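PDB 6UYH: prolyl-tRNA synthetase from Naegleria fowleri, which probably catalyses the ATP-dependent attachment of proline to its cognate tRNA and binds the inhibitor halofuginone together with an ATP analogue. Local coordinates for residues 117-128 with 140-150. Numbering follows the deposited sequence.
Sequences RPTSETIMYPSY and LKLNQWTNVVR. With HFG (7-bromo-6-chloro-3-{3-[(2R,3S)-3-hydroxypiperidin-2-yl]-2-oxopropyl}quinazolin-4(3H)-one), chain D; ANP (phosphoaminophosphonic acid-adenylate ester), chain C.
Arg117 spreads its guanidinium over the side of Thr146, whose CB sits 3.6 Å above the centre of the plane. The chain, extended through CD and then bent at chi3 (55°), turns side-on to Asn147: Arg117 NE donates to Asn147 O at 2.9 Å and Arg117 NH2 to Asn147 OD1 at 2.8 Å, the latter acceptor close to the guanidinium plane. NH1 reaches a water that also accepts from Gln144 NE2, so all three nitrogens of this buried group have an acceptor; Gln144 is held further by Phe76 N at OE1 and Glu169 OE1 at NE2. Asn147 OD1 also has a weak hydrogen bond with ND2 of Asn147 in the second subunit.

Together the segments illustrate how the class II synthetase core builds its active site: a loop and the helix 121-131 lie against the strand 140-149, and the strand's end delivers Arg150, consistent with the motif 2 arginine that binds the alpha-phosphate. Arg150 NE and NH2 both grip Pro118 O, while NH1 and NH2 bind O2A of the ATP analogue; these oxygens meet the guanidinium edge, and halofuginone N1 lies 3.2 Å above one face of Arg150. The four bonds would hold the group's rotation. Beside it, Thr119 OG1 and Glu121 OE2 accept from the piperidine nitrogen, and Thr119 OG1 also donates to Glu121 OE1.

Farther along, contact is mostly apolar. Leu140 CD2 stands 3.7 Å over the centre of the Tyr128 ring in a CH-pi contact, and Leu142 CD1 packs 3.8 Å from Tyr128 CE1; the Tyr128 hydroxyl is hydrogen-bonded to His171 O.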
# COMPACT_ATOMS: atom_id res chain seq x y z
N ARG A 117 1.47 4.40 -15.45
CA ARG A 117 2.71 3.81 -14.98
C ARG A 117 2.88 2.36 -15.42
O ARG A 117 2.14 1.49 -14.95
CB ARG A 117 2.73 3.88 -13.44
CG ARG A 117 3.86 3.13 -12.75
CD ARG A 117 3.88 3.49 -11.26
NE ARG A 117 2.59 3.24 -10.62
CZ ARG A 117 2.08 3.95 -9.63
NH1 ARG A 117 2.74 4.99 -9.13
NH2 ARG A 117 0.90 3.63 -9.12
N PRO A 118 3.84 2.06 -16.31
CA PRO A 118 4.16 0.66 -16.63
C PRO A 118 5.38 0.17 -15.86
O PRO A 118 5.71 -1.02 -15.87
CB PRO A 118 4.43 0.70 -18.13
CG PRO A 118 5.08 2.06 -18.31
CD PRO A 118 4.44 2.99 -17.29
N THR A 119 6.06 1.14 -15.24
CA THR A 119 7.29 1.06 -14.46
C THR A 119 7.70 2.52 -14.27
O THR A 119 7.22 3.38 -15.02
CB THR A 119 8.39 0.22 -15.13
OG1 THR A 119 9.53 0.18 -14.27
CG2 THR A 119 8.79 0.82 -16.48
N SER A 120 8.56 2.84 -13.30
CA SER A 120 8.72 4.24 -12.91
C SER A 120 10.08 4.87 -13.22
O SER A 120 10.34 5.97 -12.72
CB SER A 120 8.41 4.40 -11.42
OG SER A 120 7.06 4.01 -11.19
N GLU A 121 10.93 4.25 -14.04
CA GLU A 121 12.21 4.87 -14.38
C GLU A 121 12.03 6.30 -14.89
O GLU A 121 12.73 7.22 -14.44
CB GLU A 121 12.95 4.04 -15.42
CG GLU A 121 13.67 2.80 -14.89
CD GLU A 121 12.75 1.60 -14.73
OE1 GLU A 121 11.55 1.71 -15.04
OE2 GLU A 121 13.24 0.55 -14.30
N THR A 122 11.13 6.50 -15.86
CA THR A 122 10.98 7.82 -16.47
C THR A 122 10.18 8.78 -15.60
O THR A 122 10.18 9.99 -15.87
CB THR A 122 10.32 7.73 -17.86
OG1 THR A 122 8.97 7.25 -17.73
CG2 THR A 122 11.13 6.83 -18.80
N ILE A 123 9.51 8.25 -14.57
CA ILE A 123 8.77 9.05 -13.60
C ILE A 123 9.69 9.56 -12.50
O ILE A 123 9.52 10.67 -12.00
CB ILE A 123 7.62 8.20 -13.01
CG1 ILE A 123 6.65 7.78 -14.12
CG2 ILE A 123 6.88 8.95 -11.87
CD1 ILE A 123 5.53 6.85 -13.64
N MET A 124 10.69 8.76 -12.12
CA MET A 124 11.55 9.05 -10.98
C MET A 124 12.88 9.70 -11.33
O MET A 124 13.38 10.51 -10.55
CB MET A 124 11.82 7.75 -10.21
CG MET A 124 10.58 7.16 -9.60
SD MET A 124 10.89 5.53 -8.89
CE MET A 124 11.91 5.97 -7.49
N TYR A 125 13.46 9.38 -12.48
CA TYR A 125 14.85 9.76 -12.67
C TYR A 125 15.06 11.25 -12.94
O TYR A 125 16.13 11.77 -12.62
CB TYR A 125 15.50 8.90 -13.77
CG TYR A 125 15.64 7.44 -13.36
CD1 TYR A 125 15.40 7.04 -12.04
CD2 TYR A 125 16.00 6.46 -14.27
CE1 TYR A 125 15.52 5.72 -11.65
CE2 TYR A 125 16.12 5.12 -13.90
CZ TYR A 125 15.87 4.76 -12.58
OH TYR A 125 15.99 3.44 -12.19
N PRO A 126 14.07 12.01 -13.45
CA PRO A 126 14.25 13.47 -13.44
C PRO A 126 14.40 14.03 -12.04
O PRO A 126 15.19 14.96 -11.83
CB PRO A 126 12.99 13.98 -14.15
CG PRO A 126 12.64 12.88 -15.09
CD PRO A 126 12.91 11.63 -14.29
N SER A 127 13.69 13.47 -11.05
CA SER A 127 13.89 13.88 -9.66
C SER A 127 15.26 13.47 -9.15
O SER A 127 15.89 14.22 -8.39
CB SER A 127 12.80 13.26 -8.78
OG SER A 127 11.54 13.82 -9.10
N TYR A 128 15.72 12.28 -9.53
CA TYR A 128 17.05 11.85 -9.11
C TYR A 128 18.11 12.82 -9.60
O TYR A 128 19.08 13.11 -8.89
CB TYR A 128 17.33 10.43 -9.64
CG TYR A 128 16.78 9.30 -8.79
CD1 TYR A 128 15.50 9.36 -8.26
CD2 TYR A 128 17.53 8.15 -8.56
CE1 TYR A 128 14.99 8.33 -7.49
CE2 TYR A 128 17.03 7.11 -7.78
CZ TYR A 128 15.76 7.21 -7.26
OH TYR A 128 15.25 6.18 -6.49
N LEU A 140 21.55 6.99 -2.95
CA LEU A 140 20.13 7.28 -2.86
C LEU A 140 19.39 5.99 -3.19
O LEU A 140 19.57 5.43 -4.27
CB LEU A 140 19.72 8.39 -3.84
CG LEU A 140 18.21 8.67 -3.95
CD1 LEU A 140 17.63 9.13 -2.62
CD2 LEU A 140 17.91 9.69 -5.05
N LYS A 141 18.56 5.52 -2.26
CA LYS A 141 17.93 4.21 -2.38
C LYS A 141 16.47 4.34 -2.00
O LYS A 141 16.15 4.50 -0.82
CB LYS A 141 18.65 3.19 -1.50
CG LYS A 141 20.17 3.21 -1.73
CD LYS A 141 20.85 1.91 -1.37
CE LYS A 141 21.20 1.87 0.08
NZ LYS A 141 22.22 0.81 0.33
N LEU A 142 15.58 4.27 -2.99
CA LEU A 142 14.15 4.47 -2.76
C LEU A 142 13.38 3.26 -3.27
O LEU A 142 13.81 2.56 -4.19
CB LEU A 142 13.66 5.73 -3.46
CG LEU A 142 14.40 7.03 -3.10
CD1 LEU A 142 13.84 8.21 -3.89
CD2 LEU A 142 14.35 7.31 -1.58
N ASN A 143 12.22 3.03 -2.66
CA ASN A 143 11.37 1.89 -2.99
C ASN A 143 9.92 2.36 -2.96
O ASN A 143 9.58 3.27 -2.20
CB ASN A 143 11.59 0.74 -2.00
CG ASN A 143 10.63 -0.40 -2.20
OD1 ASN A 143 10.76 -1.16 -3.16
ND2 ASN A 143 9.64 -0.53 -1.30
N GLN A 144 9.08 1.77 -3.80
CA GLN A 144 7.65 2.03 -3.64
C GLN A 144 6.84 0.78 -3.93
O GLN A 144 7.18 -0.02 -4.80
CB GLN A 144 7.18 3.21 -4.52
CG GLN A 144 7.55 3.13 -5.98
CD GLN A 144 7.03 4.33 -6.77
OE1 GLN A 144 6.82 5.40 -6.20
NE2 GLN A 144 6.81 4.15 -8.07
N TRP A 145 5.76 0.61 -3.15
CA TRP A 145 4.77 -0.45 -3.33
C TRP A 145 3.59 0.16 -4.09
O TRP A 145 2.89 1.03 -3.55
CB TRP A 145 4.31 -0.99 -1.97
CG TRP A 145 5.41 -1.60 -1.18
CD1 TRP A 145 6.21 -0.99 -0.26
CD2 TRP A 145 5.83 -2.96 -1.24
NE1 TRP A 145 7.11 -1.89 0.26
CE2 TRP A 145 6.91 -3.11 -0.34
CE3 TRP A 145 5.42 -4.08 -1.98
CZ2 TRP A 145 7.57 -4.32 -0.15
CZ3 TRP A 145 6.07 -5.27 -1.79
CH2 TRP A 145 7.14 -5.39 -0.89
N THR A 146 3.39 -0.27 -5.34
CA THR A 146 2.46 0.42 -6.24
C THR A 146 1.73 -0.58 -7.12
O THR A 146 2.13 -1.74 -7.26
CB THR A 146 3.17 1.43 -7.17
OG1 THR A 146 3.95 0.71 -8.13
CG2 THR A 146 4.09 2.35 -6.43
N ASN A 147 0.68 -0.08 -7.78
CA ASN A 147 0.08 -0.80 -8.90
C ASN A 147 0.74 -0.40 -10.22
O ASN A 147 1.28 0.70 -10.36
CB ASN A 147 -1.44 -0.60 -8.95
CG ASN A 147 -1.86 0.86 -9.01
OD1 ASN A 147 -1.10 1.76 -8.69
ND2 ASN A 147 -3.10 1.08 -9.42
N VAL A 148 0.69 -1.31 -11.18
CA VAL A 148 1.34 -1.17 -12.47
C VAL A 148 0.34 -1.59 -13.54
O VAL A 148 -0.44 -2.52 -13.32
CB VAL A 148 2.61 -2.05 -12.56
CG1 VAL A 148 3.47 -1.63 -13.73
CG2 VAL A 148 3.39 -2.00 -11.25
N VAL A 149 0.37 -0.92 -14.69
CA VAL A 149 -0.56 -1.23 -15.79
C VAL A 149 0.24 -1.51 -17.05
O VAL A 149 1.04 -0.67 -17.49
CB VAL A 149 -1.55 -0.08 -16.04
CG1 VAL A 149 -2.42 -0.39 -17.28
CG2 VAL A 149 -2.43 0.15 -14.80
N ARG A 150 0.02 -2.67 -17.64
CA ARG A 150 0.58 -3.00 -18.95
C ARG A 150 -0.49 -3.70 -19.77
O ARG A 150 -1.06 -4.70 -19.31
CB ARG A 150 1.82 -3.90 -18.83
CG ARG A 150 2.97 -3.28 -18.06
CD ARG A 150 4.07 -4.28 -17.76
NE ARG A 150 5.13 -3.65 -16.98
CZ ARG A 150 6.27 -4.25 -16.64
NH1 ARG A 150 6.49 -5.51 -16.99
NH2 ARG A 150 7.18 -3.59 -15.93
O4' HFG D . 10.09 -2.48 -15.89
C21 HFG D . 11.13 -2.85 -16.41
C3' HFG D . 12.46 -2.72 -15.72
C2' HFG D . 12.42 -2.69 -14.18
N1' HFG D . 11.76 -1.48 -13.66
C6' HFG D . 11.87 -1.39 -12.20
C5' HFG D . 11.24 -2.58 -11.52
C4' HFG D . 11.84 -3.88 -12.06
C39 HFG D . 11.76 -3.92 -13.58
O7' HFG D . 12.39 -5.11 -14.06
C1' HFG D . 11.13 -3.47 -17.82
N3 HFG D . 9.95 -3.08 -18.59
C4 HFG D . 9.85 -1.75 -18.99
O11 HFG D . 10.74 -0.95 -18.75
C10 HFG D . 8.59 -1.44 -19.67
C5 HFG D . 8.35 -0.15 -20.14
C2 HFG D . 8.95 -3.98 -18.82
N1 HFG D . 7.83 -3.74 -19.39
C9 HFG D . 7.62 -2.43 -19.82
C8 HFG D . 6.39 -2.11 -20.39
C7 HFG D . 6.16 -0.82 -20.83
BR1 HFG D . 4.45 -0.40 -21.52
C6 HFG D . 7.14 0.14 -20.74
CL1 HFG D . 6.91 1.73 -21.41
PG ANP C . 7.75 -10.95 -18.46
O1G ANP C . 8.38 -11.75 -19.50
O2G ANP C . 6.67 -10.01 -19.14
O3G ANP C . 7.09 -11.97 -17.45
PB ANP C . 9.15 -8.42 -17.67
O1B ANP C . 10.45 -8.12 -18.25
O2B ANP C . 8.04 -7.68 -18.48
N3B ANP C . 8.83 -10.03 -17.63
PA ANP C . 9.69 -6.72 -15.39
O1A ANP C . 11.16 -6.80 -15.30
O2A ANP C . 9.27 -5.47 -16.08
O3A ANP C . 9.07 -7.95 -16.20
O5' ANP C . 8.90 -6.81 -14.00
C5' ANP C . 9.43 -7.17 -12.70
C4' ANP C . 8.76 -8.45 -12.28
O4' ANP C . 7.32 -8.27 -12.27
C3' ANP C . 8.99 -9.60 -13.25
O3' ANP C . 10.22 -10.26 -12.95
C2' ANP C . 7.78 -10.50 -13.01
O2' ANP C . 8.06 -11.44 -11.98
C1' ANP C . 6.68 -9.49 -12.61
N9 ANP C . 5.72 -9.22 -13.68
C8 ANP C . 5.99 -8.76 -14.94
N7 ANP C . 4.93 -8.60 -15.69
C5 ANP C . 3.88 -8.99 -14.86
C6 ANP C . 2.49 -9.05 -15.06
N6 ANP C . 1.88 -8.66 -16.18
N1 ANP C . 1.74 -9.51 -14.04
C2 ANP C . 2.34 -9.85 -12.90
N3 ANP C . 3.63 -9.81 -12.59
C4 ANP C . 4.36 -9.37 -13.62
O HOH W 1 5.40 6.03 -10.06